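Local coordinates for papain inhibitor (PDB 5NTB), which inhibits the cysteine proteases papain and bromelain and the serine protease trypsin, and serves as a glutamine and lysine donor substrate for transglutaminase, at residues Q6-K11 / D79-D84; M12-D17 / A88-L93; D33-P38 / I83-A88; V60-R65 / G99-I104. All coordinates share one frame; numbering follows the deposited sequence.

From the N terminus, strand 8-18 supplies the first half of two contacts. Its start meets the turn and strand of 79-84 in contact 1, closing a loop of 67 residues, and its next residues meet the end of helix 87-90 and the residues up to L93 in contact 2. Inside the loop closed by contact 2 lies contact 3, where strand 35-38 pairs with 83-88; it shares I83 and D84 with contact 1 and A88 with contact 2. Contact 4, between 60-65 and 99-104, crosses all three along the chain. Contact 1 also crosses contact 2. Strand 82-86 thus sits between strands 8-18 and 35-38, while contact 4 joins the 62-65 hairpin to strand 101-102 and the corner at G103.

Contact 1 of 4, residues Q6-K11 / D79-D84; sequences QKMTGK and DRTHID. With SO4 (sulfate ion), chain D; SO4 (sulfate ion), chain C.
Sulfate oxygen O3 (chain D) is gripped by two groups of the D79-H82 turn, H82 ND1 at 2.7 Å and the backbone N of D79, while K11 NZ reaches O1 of the same ion. The ion, probably from the crystallisation liquor, sits where strand 8-18 of this double-psi beta-barrel family member comes alongside strand 82-86, its parallel neighbour in the sheet. O3 lies at the edge of the imidazole, in its plane, and K11 covers one ring face: its CD stands 4.0 Å from the H82 ring centroid, a CH-pi contact offset toward the rim. A bend at chi3 (87°) then turns the lysine chain toward the sulfate. H82 NE2 is hydrogen-bonded to T13 OG1, so both ring nitrogens are engaged and the imidazole is held in rotation. Between the backbones, I83 N donates to K11 O at 3.0 Å, and the bond from K11 N to T81 O is weak.

At the other end a second sulfate, chain C, is held by the extended R80, whose NH2 meets O3 at 2.9 Å and NH1 meets O4 at 3.2 Å. M8 lies against that ion too, its CG 3.2 Å from O4.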
# COMPACT_ATOMS: atom_id res chain seq x y z
N GLN A 6 12.63 -7.27 0.55
CA GLN A 6 12.37 -8.40 -0.34
C GLN A 6 11.37 -7.98 -1.41
O GLN A 6 10.22 -7.66 -1.10
CB GLN A 6 11.86 -9.62 0.42
CG GLN A 6 11.04 -10.55 -0.45
CD GLN A 6 10.28 -11.59 0.34
OE1 GLN A 6 9.06 -11.74 0.18
NE2 GLN A 6 10.99 -12.33 1.19
N LYS A 7 11.81 -7.99 -2.67
CA LYS A 7 10.93 -7.58 -3.75
C LYS A 7 9.90 -8.67 -4.02
O LYS A 7 10.21 -9.86 -4.00
CB LYS A 7 11.74 -7.28 -5.03
CG LYS A 7 12.66 -6.06 -4.92
CD LYS A 7 12.42 -5.07 -6.07
CE LYS A 7 12.99 -3.69 -5.76
NZ LYS A 7 14.08 -3.75 -4.74
N MET A 8 8.66 -8.25 -4.22
CA MET A 8 7.58 -9.15 -4.55
C MET A 8 6.91 -8.70 -5.84
O MET A 8 6.83 -7.50 -6.12
CB MET A 8 6.55 -9.19 -3.44
CG MET A 8 7.06 -10.04 -2.29
SD MET A 8 6.04 -9.88 -0.84
CE MET A 8 6.34 -8.18 -0.37
N THR A 9 6.47 -9.66 -6.63
CA THR A 9 5.67 -9.35 -7.80
C THR A 9 4.21 -9.41 -7.42
O THR A 9 3.77 -10.32 -6.72
CB THR A 9 5.96 -10.33 -8.94
OG1 THR A 9 7.36 -10.25 -9.28
CG2 THR A 9 5.13 -9.95 -10.16
N GLY A 10 3.46 -8.42 -7.88
CA GLY A 10 2.04 -8.49 -7.62
C GLY A 10 1.27 -7.51 -8.46
O GLY A 10 1.64 -7.21 -9.60
N LYS A 11 0.18 -7.02 -7.91
CA LYS A 11 -0.70 -6.14 -8.64
C LYS A 11 -1.05 -4.97 -7.74
O LYS A 11 -0.90 -5.02 -6.51
CB LYS A 11 -1.97 -6.86 -9.09
CG LYS A 11 -2.92 -7.18 -7.97
CD LYS A 11 -4.23 -7.76 -8.47
CE LYS A 11 -4.13 -9.27 -8.63
NZ LYS A 11 -5.48 -9.90 -8.75
N ASP A 79 -5.29 -10.07 -1.86
CA ASP A 79 -4.42 -11.22 -1.67
C ASP A 79 -3.00 -10.74 -1.35
O ASP A 79 -2.68 -9.54 -1.43
CB ASP A 79 -4.42 -12.12 -2.91
CG ASP A 79 -4.15 -13.60 -2.57
OD1 ASP A 79 -3.74 -13.91 -1.43
OD2 ASP A 79 -4.37 -14.45 -3.45
N ARG A 80 -2.14 -11.71 -1.04
CA ARG A 80 -0.85 -11.45 -0.43
C ARG A 80 0.01 -10.39 -1.11
O ARG A 80 0.67 -9.59 -0.44
CB ARG A 80 -0.10 -12.78 -0.38
CG ARG A 80 1.16 -12.76 0.38
CD ARG A 80 1.76 -14.16 0.40
NE ARG A 80 3.13 -14.10 0.86
CZ ARG A 80 4.17 -13.88 0.07
NH1 ARG A 80 3.99 -13.72 -1.24
NH2 ARG A 80 5.38 -13.83 0.59
N THR A 81 0.07 -10.39 -2.44
CA THR A 81 0.95 -9.44 -3.12
C THR A 81 0.17 -8.35 -3.85
O THR A 81 0.76 -7.61 -4.65
CB THR A 81 1.88 -10.14 -4.10
OG1 THR A 81 1.10 -10.81 -5.09
CG2 THR A 81 2.79 -11.15 -3.35
N HIS A 82 -1.12 -8.21 -3.57
CA HIS A 82 -1.95 -7.17 -4.15
C HIS A 82 -2.00 -5.98 -3.19
O HIS A 82 -2.56 -6.08 -2.10
CB HIS A 82 -3.34 -7.74 -4.42
CG HIS A 82 -4.39 -6.72 -4.76
ND1 HIS A 82 -5.72 -7.06 -4.84
CD2 HIS A 82 -4.31 -5.40 -5.03
CE1 HIS A 82 -6.42 -5.98 -5.14
NE2 HIS A 82 -5.59 -4.96 -5.27
N ILE A 83 -1.42 -4.84 -3.60
CA ILE A 83 -1.46 -3.63 -2.79
C ILE A 83 -2.54 -2.70 -3.32
O ILE A 83 -2.78 -2.63 -4.53
CB ILE A 83 -0.10 -2.92 -2.71
CG1 ILE A 83 0.39 -2.50 -4.10
CG2 ILE A 83 0.91 -3.82 -2.03
CD1 ILE A 83 1.70 -1.70 -4.07
N ASP A 84 -3.15 -1.96 -2.41
CA ASP A 84 -4.19 -0.99 -2.74
C ASP A 84 -3.58 0.38 -2.44
O ASP A 84 -3.54 0.82 -1.28
CB ASP A 84 -5.45 -1.26 -1.93
CG ASP A 84 -6.74 -0.80 -2.61
OD1 ASP A 84 -6.71 -0.38 -3.78
OD2 ASP A 84 -7.79 -0.87 -1.95
S SO4 D . -7.02 -10.35 -5.47
O1 SO4 D . -5.96 -10.77 -6.39
O2 SO4 D . -7.99 -9.52 -6.17
O3 SO4 D . -6.42 -9.60 -4.36
O4 SO4 D . -7.67 -11.54 -4.92
S SO4 C . 7.11 -14.13 -2.91
O1 SO4 C . 8.35 -14.14 -3.69
O2 SO4 C . 6.35 -15.33 -3.25
O3 SO4 C . 7.40 -14.11 -1.48
O4 SO4 C . 6.29 -12.97 -3.26

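Contact 2 of 4, residues M12-D17 / A88-L93; sequences MTYYTD and AAFAKL
The short helix 87-90 packs on strand 8-18 with F90 as its chief aromatic contact, set between Y14 and M12. The Y14 ring comes in edge-on: its CD2 lies over the centre of one F90 face, 3.6 Å above the plane, and the two planes stand at 61° in an edge-to-face pair. Nearer the backbones, Y14 CB and F90 CB pack at 3.6 Å. Strand 8-18 is part of the curled sheet of this double-psi beta-barrel family member, and from the same strand M12 CE sits above the rim of the opposite F90 face. The sulfur, SD, 4.7 Å from the ring centroid and oblique to it, makes a Met-aromatic contact. With CG set between backbone N and carbonyl carbon (chi1 63°) and the chain straight from there on, the thioether runs past the ring to L93, where M12 CE touches L93 CB at 3.9 Å. An alanine in place of F90 would likely leave a gap between Y14 and M12 and take from both the ring surface they pack on. At one side of the phenyl, T13 O approaches F90 CD2 obliquely at 3.5 Å, while T13 OG1 turns to H82 NE2 and D84 OD1.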
# COMPACT_ATOMS: atom_id res chain seq x y z
N MET A 12 -1.49 -3.90 -8.38
CA MET A 12 -1.92 -2.73 -7.64
C MET A 12 -3.27 -2.26 -8.15
O MET A 12 -3.55 -2.27 -9.36
CB MET A 12 -0.90 -1.60 -7.72
CG MET A 12 -0.66 -1.04 -9.10
SD MET A 12 0.55 0.29 -9.04
CE MET A 12 0.51 0.83 -10.75
N THR A 13 -4.11 -1.89 -7.21
CA THR A 13 -5.33 -1.15 -7.46
C THR A 13 -5.24 0.14 -6.67
O THR A 13 -4.22 0.44 -6.04
CB THR A 13 -6.56 -1.97 -7.05
OG1 THR A 13 -6.39 -2.40 -5.70
CG2 THR A 13 -6.69 -3.19 -7.93
N TYR A 14 -6.30 0.93 -6.70
CA TYR A 14 -6.28 2.15 -5.90
C TYR A 14 -7.62 2.37 -5.23
O TYR A 14 -8.65 1.82 -5.65
CB TYR A 14 -5.88 3.38 -6.72
CG TYR A 14 -6.88 3.76 -7.77
CD1 TYR A 14 -7.98 4.55 -7.45
CD2 TYR A 14 -6.74 3.32 -9.08
CE1 TYR A 14 -8.90 4.89 -8.40
CE2 TYR A 14 -7.67 3.67 -10.04
CZ TYR A 14 -8.74 4.45 -9.68
OH TYR A 14 -9.68 4.82 -10.62
N TYR A 15 -7.61 3.20 -4.20
CA TYR A 15 -8.82 3.52 -3.46
C TYR A 15 -8.82 4.99 -3.08
O TYR A 15 -7.82 5.69 -3.21
CB TYR A 15 -8.99 2.61 -2.24
CG TYR A 15 -8.12 2.85 -1.01
CD1 TYR A 15 -6.74 2.68 -1.05
CD2 TYR A 15 -8.71 3.18 0.21
CE1 TYR A 15 -5.97 2.84 0.09
CE2 TYR A 15 -7.95 3.33 1.35
CZ TYR A 15 -6.57 3.18 1.28
OH TYR A 15 -5.82 3.34 2.43
N THR A 16 -9.99 5.46 -2.61
CA THR A 16 -10.23 6.89 -2.39
C THR A 16 -10.82 7.19 -1.02
O THR A 16 -11.45 8.24 -0.86
CB THR A 16 -11.16 7.45 -3.47
OG1 THR A 16 -12.38 6.70 -3.48
CG2 THR A 16 -10.50 7.35 -4.84
N ASP A 17 -10.66 6.30 -0.04
CA ASP A 17 -11.24 6.55 1.27
C ASP A 17 -10.70 7.83 1.90
O ASP A 17 -9.51 8.16 1.79
CB ASP A 17 -10.95 5.39 2.23
CG ASP A 17 -11.59 4.09 1.82
OD1 ASP A 17 -12.33 4.05 0.81
OD2 ASP A 17 -11.34 3.08 2.52
N ALA A 88 -4.02 8.92 -5.23
CA ALA A 88 -2.97 9.89 -5.48
C ALA A 88 -1.64 9.22 -5.82
O ALA A 88 -0.93 9.66 -6.73
CB ALA A 88 -2.82 10.82 -4.28
N ALA A 89 -1.30 8.14 -5.10
CA ALA A 89 -0.04 7.46 -5.40
C ALA A 89 -0.13 6.68 -6.70
O ALA A 89 0.82 6.67 -7.50
CB ALA A 89 0.33 6.52 -4.25
N PHE A 90 -1.24 5.98 -6.92
CA PHE A 90 -1.40 5.16 -8.13
C PHE A 90 -1.20 5.99 -9.39
O PHE A 90 -0.51 5.56 -10.32
CB PHE A 90 -2.79 4.53 -8.10
CG PHE A 90 -3.06 3.55 -9.21
CD1 PHE A 90 -3.33 3.99 -10.49
CD2 PHE A 90 -3.14 2.19 -8.93
CE1 PHE A 90 -3.62 3.09 -11.51
CE2 PHE A 90 -3.45 1.28 -9.94
CZ PHE A 90 -3.69 1.74 -11.23
N ALA A 91 -1.76 7.20 -9.41
CA ALA A 91 -1.71 8.06 -10.58
C ALA A 91 -0.29 8.46 -10.94
O ALA A 91 -0.03 8.83 -12.09
CB ALA A 91 -2.54 9.31 -10.33
N LYS A 92 0.64 8.38 -9.99
CA LYS A 92 2.04 8.68 -10.27
C LYS A 92 2.73 7.57 -11.05
O LYS A 92 3.80 7.81 -11.64
CB LYS A 92 2.77 8.95 -8.96
CG LYS A 92 2.20 10.16 -8.23
CD LYS A 92 2.87 10.42 -6.90
CE LYS A 92 2.24 11.66 -6.26
NZ LYS A 92 3.02 12.12 -5.09
N LEU A 93 2.16 6.37 -11.05
CA LEU A 93 2.72 5.22 -11.75
C LEU A 93 1.94 4.81 -12.99
O LEU A 93 2.54 4.26 -13.91
CB LEU A 93 2.77 4.01 -10.81
CG LEU A 93 3.72 4.12 -9.64
CD1 LEU A 93 3.62 2.85 -8.81
CD2 LEU A 93 5.15 4.34 -10.12

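Contact 3 of 4, residues D33-P38 / I83-A88; sequences DLVAIP and IDLSQA
Backbone bonds come first: A36 and D84 form an antiparallel hydrogen-bonded pair, A36 N giving to D84 O at 2.8 Å and D84 N returning to A36 O at 3.2 Å. The return bond lies in the carbonyl plane of A36, whereas A36 N is tilted 28° from that of D84. The strands 35-38 and 83-86 run at 169°, and their pairing continues through S86 N, which gives an almost straight bond to L34 O at 2.9 Å, although the donor stands above the carbonyl plane.

Side-chain polar bonds take over where the strand passes into helix 87-90. S86 is the N-cap; its OG, held between backbone N and carbonyl carbon (chi1 66°), accepts a hydrogen bond from L34 N at 3.2 Å, and it also bonds Q32 O and A89 N. D33 OD1 rests beside A88, while its OD2 forms a salt bridge with K92.

Side-chain packing divides between the two sheet faces. On one, V35 CG2 meets I83 CB at 3.8 Å and V35 CB meets L85 CD2 at 3.9 Å; on the other, D84 CB lies beside A36 CB and its OD1 bonds T13 OG1. In this double-psi beta-barrel family member the chemistry implies a buried seam whose polar backbone atoms are paired along the strands, with the serine hydroxyl tying the loop before strand 35-38 to the start of the helix.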
# COMPACT_ATOMS: atom_id res chain seq x y z
N ASP A 33 -0.22 10.38 -0.70
CA ASP A 33 0.48 9.15 -1.06
C ASP A 33 0.46 8.19 0.13
O ASP A 33 0.97 8.52 1.21
CB ASP A 33 1.93 9.42 -1.45
CG ASP A 33 2.07 10.05 -2.81
OD1 ASP A 33 1.09 10.06 -3.58
OD2 ASP A 33 3.19 10.52 -3.12
N LEU A 34 -0.09 6.99 -0.07
CA LEU A 34 -0.07 5.98 0.97
C LEU A 34 -0.44 4.65 0.34
O LEU A 34 -0.84 4.58 -0.82
CB LEU A 34 -1.03 6.33 2.12
CG LEU A 34 -2.49 6.63 1.74
CD1 LEU A 34 -3.35 5.39 1.60
CD2 LEU A 34 -3.07 7.56 2.79
N VAL A 35 -0.32 3.58 1.13
CA VAL A 35 -0.71 2.26 0.66
C VAL A 35 -1.51 1.55 1.75
O VAL A 35 -1.26 1.72 2.95
CB VAL A 35 0.51 1.43 0.23
CG1 VAL A 35 1.39 1.12 1.40
CG2 VAL A 35 0.07 0.12 -0.46
N ALA A 36 -2.47 0.75 1.30
CA ALA A 36 -3.17 -0.23 2.13
C ALA A 36 -2.58 -1.60 1.84
O ALA A 36 -2.53 -2.03 0.68
CB ALA A 36 -4.67 -0.21 1.84
N ILE A 37 -2.09 -2.26 2.89
CA ILE A 37 -1.35 -3.51 2.80
C ILE A 37 -2.29 -4.70 3.02
O ILE A 37 -3.15 -4.66 3.92
CB ILE A 37 -0.20 -3.51 3.81
CG1 ILE A 37 0.86 -2.49 3.41
CG2 ILE A 37 0.41 -4.92 4.02
CD1 ILE A 37 1.53 -2.76 2.07
N PRO A 38 -2.17 -5.77 2.23
CA PRO A 38 -3.05 -6.93 2.39
C PRO A 38 -3.06 -7.49 3.80
O PRO A 38 -2.04 -7.51 4.49
CB PRO A 38 -2.48 -7.96 1.41
CG PRO A 38 -1.63 -7.22 0.49
CD PRO A 38 -1.28 -5.88 1.06
N ILE A 83 -1.42 -4.84 -3.60
CA ILE A 83 -1.46 -3.63 -2.79
C ILE A 83 -2.54 -2.70 -3.32
O ILE A 83 -2.78 -2.63 -4.53
CB ILE A 83 -0.10 -2.92 -2.71
CG1 ILE A 83 0.39 -2.50 -4.10
CG2 ILE A 83 0.91 -3.82 -2.03
CD1 ILE A 83 1.70 -1.70 -4.07
N ASP A 84 -3.15 -1.96 -2.41
CA ASP A 84 -4.19 -0.99 -2.74
C ASP A 84 -3.58 0.38 -2.44
O ASP A 84 -3.54 0.82 -1.28
CB ASP A 84 -5.45 -1.26 -1.93
CG ASP A 84 -6.74 -0.80 -2.61
OD1 ASP A 84 -6.71 -0.38 -3.78
OD2 ASP A 84 -7.79 -0.87 -1.95
N LEU A 85 -3.07 1.04 -3.47
CA LEU A 85 -2.48 2.35 -3.30
C LEU A 85 -3.56 3.40 -3.16
O LEU A 85 -4.68 3.23 -3.65
CB LEU A 85 -1.60 2.71 -4.50
CG LEU A 85 -0.26 1.99 -4.58
CD1 LEU A 85 0.35 2.31 -5.94
CD2 LEU A 85 0.68 2.46 -3.49
N SER A 86 -3.23 4.50 -2.51
CA SER A 86 -4.11 5.65 -2.66
C SER A 86 -4.23 6.03 -4.13
O SER A 86 -3.32 5.80 -4.93
CB SER A 86 -3.58 6.82 -1.83
OG SER A 86 -2.34 7.29 -2.33
N GLN A 87 -5.38 6.58 -4.49
CA GLN A 87 -5.57 7.14 -5.82
C GLN A 87 -4.43 8.08 -6.19
O GLN A 87 -3.89 8.04 -7.30
CB GLN A 87 -6.91 7.87 -5.87
CG GLN A 87 -7.30 8.37 -7.25
CD GLN A 87 -8.54 9.22 -7.20
OE1 GLN A 87 -9.50 8.94 -7.90
NE2 GLN A 87 -8.54 10.25 -6.36
N ALA A 88 -4.02 8.92 -5.23
CA ALA A 88 -2.97 9.89 -5.48
C ALA A 88 -1.64 9.22 -5.82
O ALA A 88 -0.93 9.66 -6.73
CB ALA A 88 -2.82 10.82 -4.28

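Contact 4 of 4, residues V60-R65 / G99-I104; sequences VSYNGR and GVVNGI
Both Y62 and V101 direct a branch away from their own backbone N, Y62 CG at chi1 174° and V101 CG1 at chi1 173°, and these torsions bring the methyl over the tyrosine ring. V101 CG1 sits 3.6 Å from the ring centroid, 21° off the normal, in a CH-pi contact displaced toward the CE1 side, where CE1 itself is 3.4 Å away. Y62 opens the type I' turn Y62-R65, the tip of the hairpin joining strands 57-62 and 65-75, while V101 belongs to the short strand 101-102 of the same double-psi beta-barrel sheet. After it the chain turns a corner at G103, where G103 and I104 face G10 as a G1 beta bulge; the positive phi of G103 suits a glycine.

The side chains of I104, the second residue of the bulge, and Y62 cross at about a right angle, with I104 CG2 3.9 Å from Y62 CB. The CG1 branch of I104 carries CD1 to V60 CG1 at 3.8 Å. Replacing Y62 by a serine would probably strip V101 CG1 of its aromatic cover and open a gap beside I104 CG2. On the opposite ring face lies N63 CB, from the turn itself. A water links the two segments, donating to G103 O at 2.9 Å and accepting a weak bond from N63 N at 3.4 Å.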
# COMPACT_ATOMS: atom_id res chain seq x y z
N VAL A 60 7.29 0.99 -4.68
CA VAL A 60 6.49 0.37 -5.73
C VAL A 60 7.07 0.76 -7.07
O VAL A 60 7.27 1.95 -7.34
CB VAL A 60 5.01 0.80 -5.66
CG1 VAL A 60 4.19 0.00 -6.68
CG2 VAL A 60 4.47 0.63 -4.25
N SER A 61 7.32 -0.24 -7.91
CA SER A 61 7.92 -0.02 -9.22
C SER A 61 6.99 -0.52 -10.29
O SER A 61 6.46 -1.64 -10.20
CB SER A 61 9.27 -0.72 -9.33
OG SER A 61 10.14 -0.31 -8.28
N TYR A 62 6.78 0.30 -11.31
CA TYR A 62 6.03 -0.12 -12.48
C TYR A 62 6.56 0.67 -13.66
O TYR A 62 6.74 1.89 -13.55
CB TYR A 62 4.53 0.12 -12.29
CG TYR A 62 3.73 -0.17 -13.53
CD1 TYR A 62 3.70 -1.44 -14.07
CD2 TYR A 62 3.01 0.83 -14.17
CE1 TYR A 62 2.99 -1.71 -15.22
CE2 TYR A 62 2.28 0.57 -15.29
CZ TYR A 62 2.28 -0.69 -15.82
OH TYR A 62 1.54 -0.95 -16.95
N ASN A 63 6.81 -0.02 -14.77
CA ASN A 63 7.12 0.65 -16.03
C ASN A 63 8.33 1.57 -15.88
O ASN A 63 8.38 2.65 -16.46
CB ASN A 63 5.91 1.42 -16.55
CG ASN A 63 5.48 0.98 -17.94
OD1 ASN A 63 6.29 0.47 -18.71
ND2 ASN A 63 4.21 1.20 -18.26
N GLY A 64 9.30 1.15 -15.06
CA GLY A 64 10.55 1.88 -14.92
C GLY A 64 10.53 3.04 -13.95
O GLY A 64 11.54 3.74 -13.83
N ARG A 65 9.41 3.28 -13.27
CA ARG A 65 9.30 4.32 -12.27
C ARG A 65 9.10 3.70 -10.90
O ARG A 65 8.39 2.70 -10.77
CB ARG A 65 8.13 5.26 -12.57
CG ARG A 65 8.31 6.11 -13.81
CD ARG A 65 7.18 7.12 -13.95
NE ARG A 65 7.22 7.76 -15.26
CZ ARG A 65 6.72 7.24 -16.37
NH1 ARG A 65 6.11 6.05 -16.34
NH2 ARG A 65 6.82 7.90 -17.52
N GLY A 99 -7.35 1.17 -13.92
CA GLY A 99 -8.07 0.49 -12.85
C GLY A 99 -7.24 -0.48 -12.03
O GLY A 99 -7.13 -0.34 -10.80
N VAL A 100 -6.69 -1.50 -12.68
CA VAL A 100 -5.84 -2.48 -12.02
C VAL A 100 -4.64 -2.75 -12.91
O VAL A 100 -4.78 -2.89 -14.13
CB VAL A 100 -6.60 -3.78 -11.70
CG1 VAL A 100 -7.38 -4.24 -12.92
CG2 VAL A 100 -5.63 -4.87 -11.22
N VAL A 101 -3.46 -2.79 -12.30
CA VAL A 101 -2.22 -3.04 -13.02
C VAL A 101 -1.60 -4.30 -12.44
O VAL A 101 -1.22 -4.32 -11.26
CB VAL A 101 -1.25 -1.86 -12.92
CG1 VAL A 101 0.09 -2.23 -13.52
CG2 VAL A 101 -1.83 -0.63 -13.59
N ASN A 102 -1.48 -5.33 -13.26
CA ASN A 102 -0.73 -6.51 -12.87
C ASN A 102 0.74 -6.31 -13.21
O ASN A 102 1.11 -5.46 -14.02
CB ASN A 102 -1.26 -7.74 -13.60
CG ASN A 102 -2.67 -8.08 -13.19
OD1 ASN A 102 -2.93 -8.41 -12.04
ND2 ASN A 102 -3.60 -7.99 -14.14
N GLY A 103 1.57 -7.12 -12.57
CA GLY A 103 2.98 -7.08 -12.90
C GLY A 103 3.74 -5.89 -12.38
O GLY A 103 4.66 -5.41 -13.04
N ILE A 104 3.37 -5.38 -11.21
CA ILE A 104 4.20 -4.41 -10.52
C ILE A 104 5.15 -5.17 -9.61
O ILE A 104 4.99 -6.37 -9.36
CB ILE A 104 3.37 -3.40 -9.70
CG1 ILE A 104 2.62 -4.14 -8.58
CG2 ILE A 104 2.42 -2.65 -10.60
CD1 ILE A 104 2.51 -3.36 -7.29
O HOH W 1 6.50 -3.28 -13.69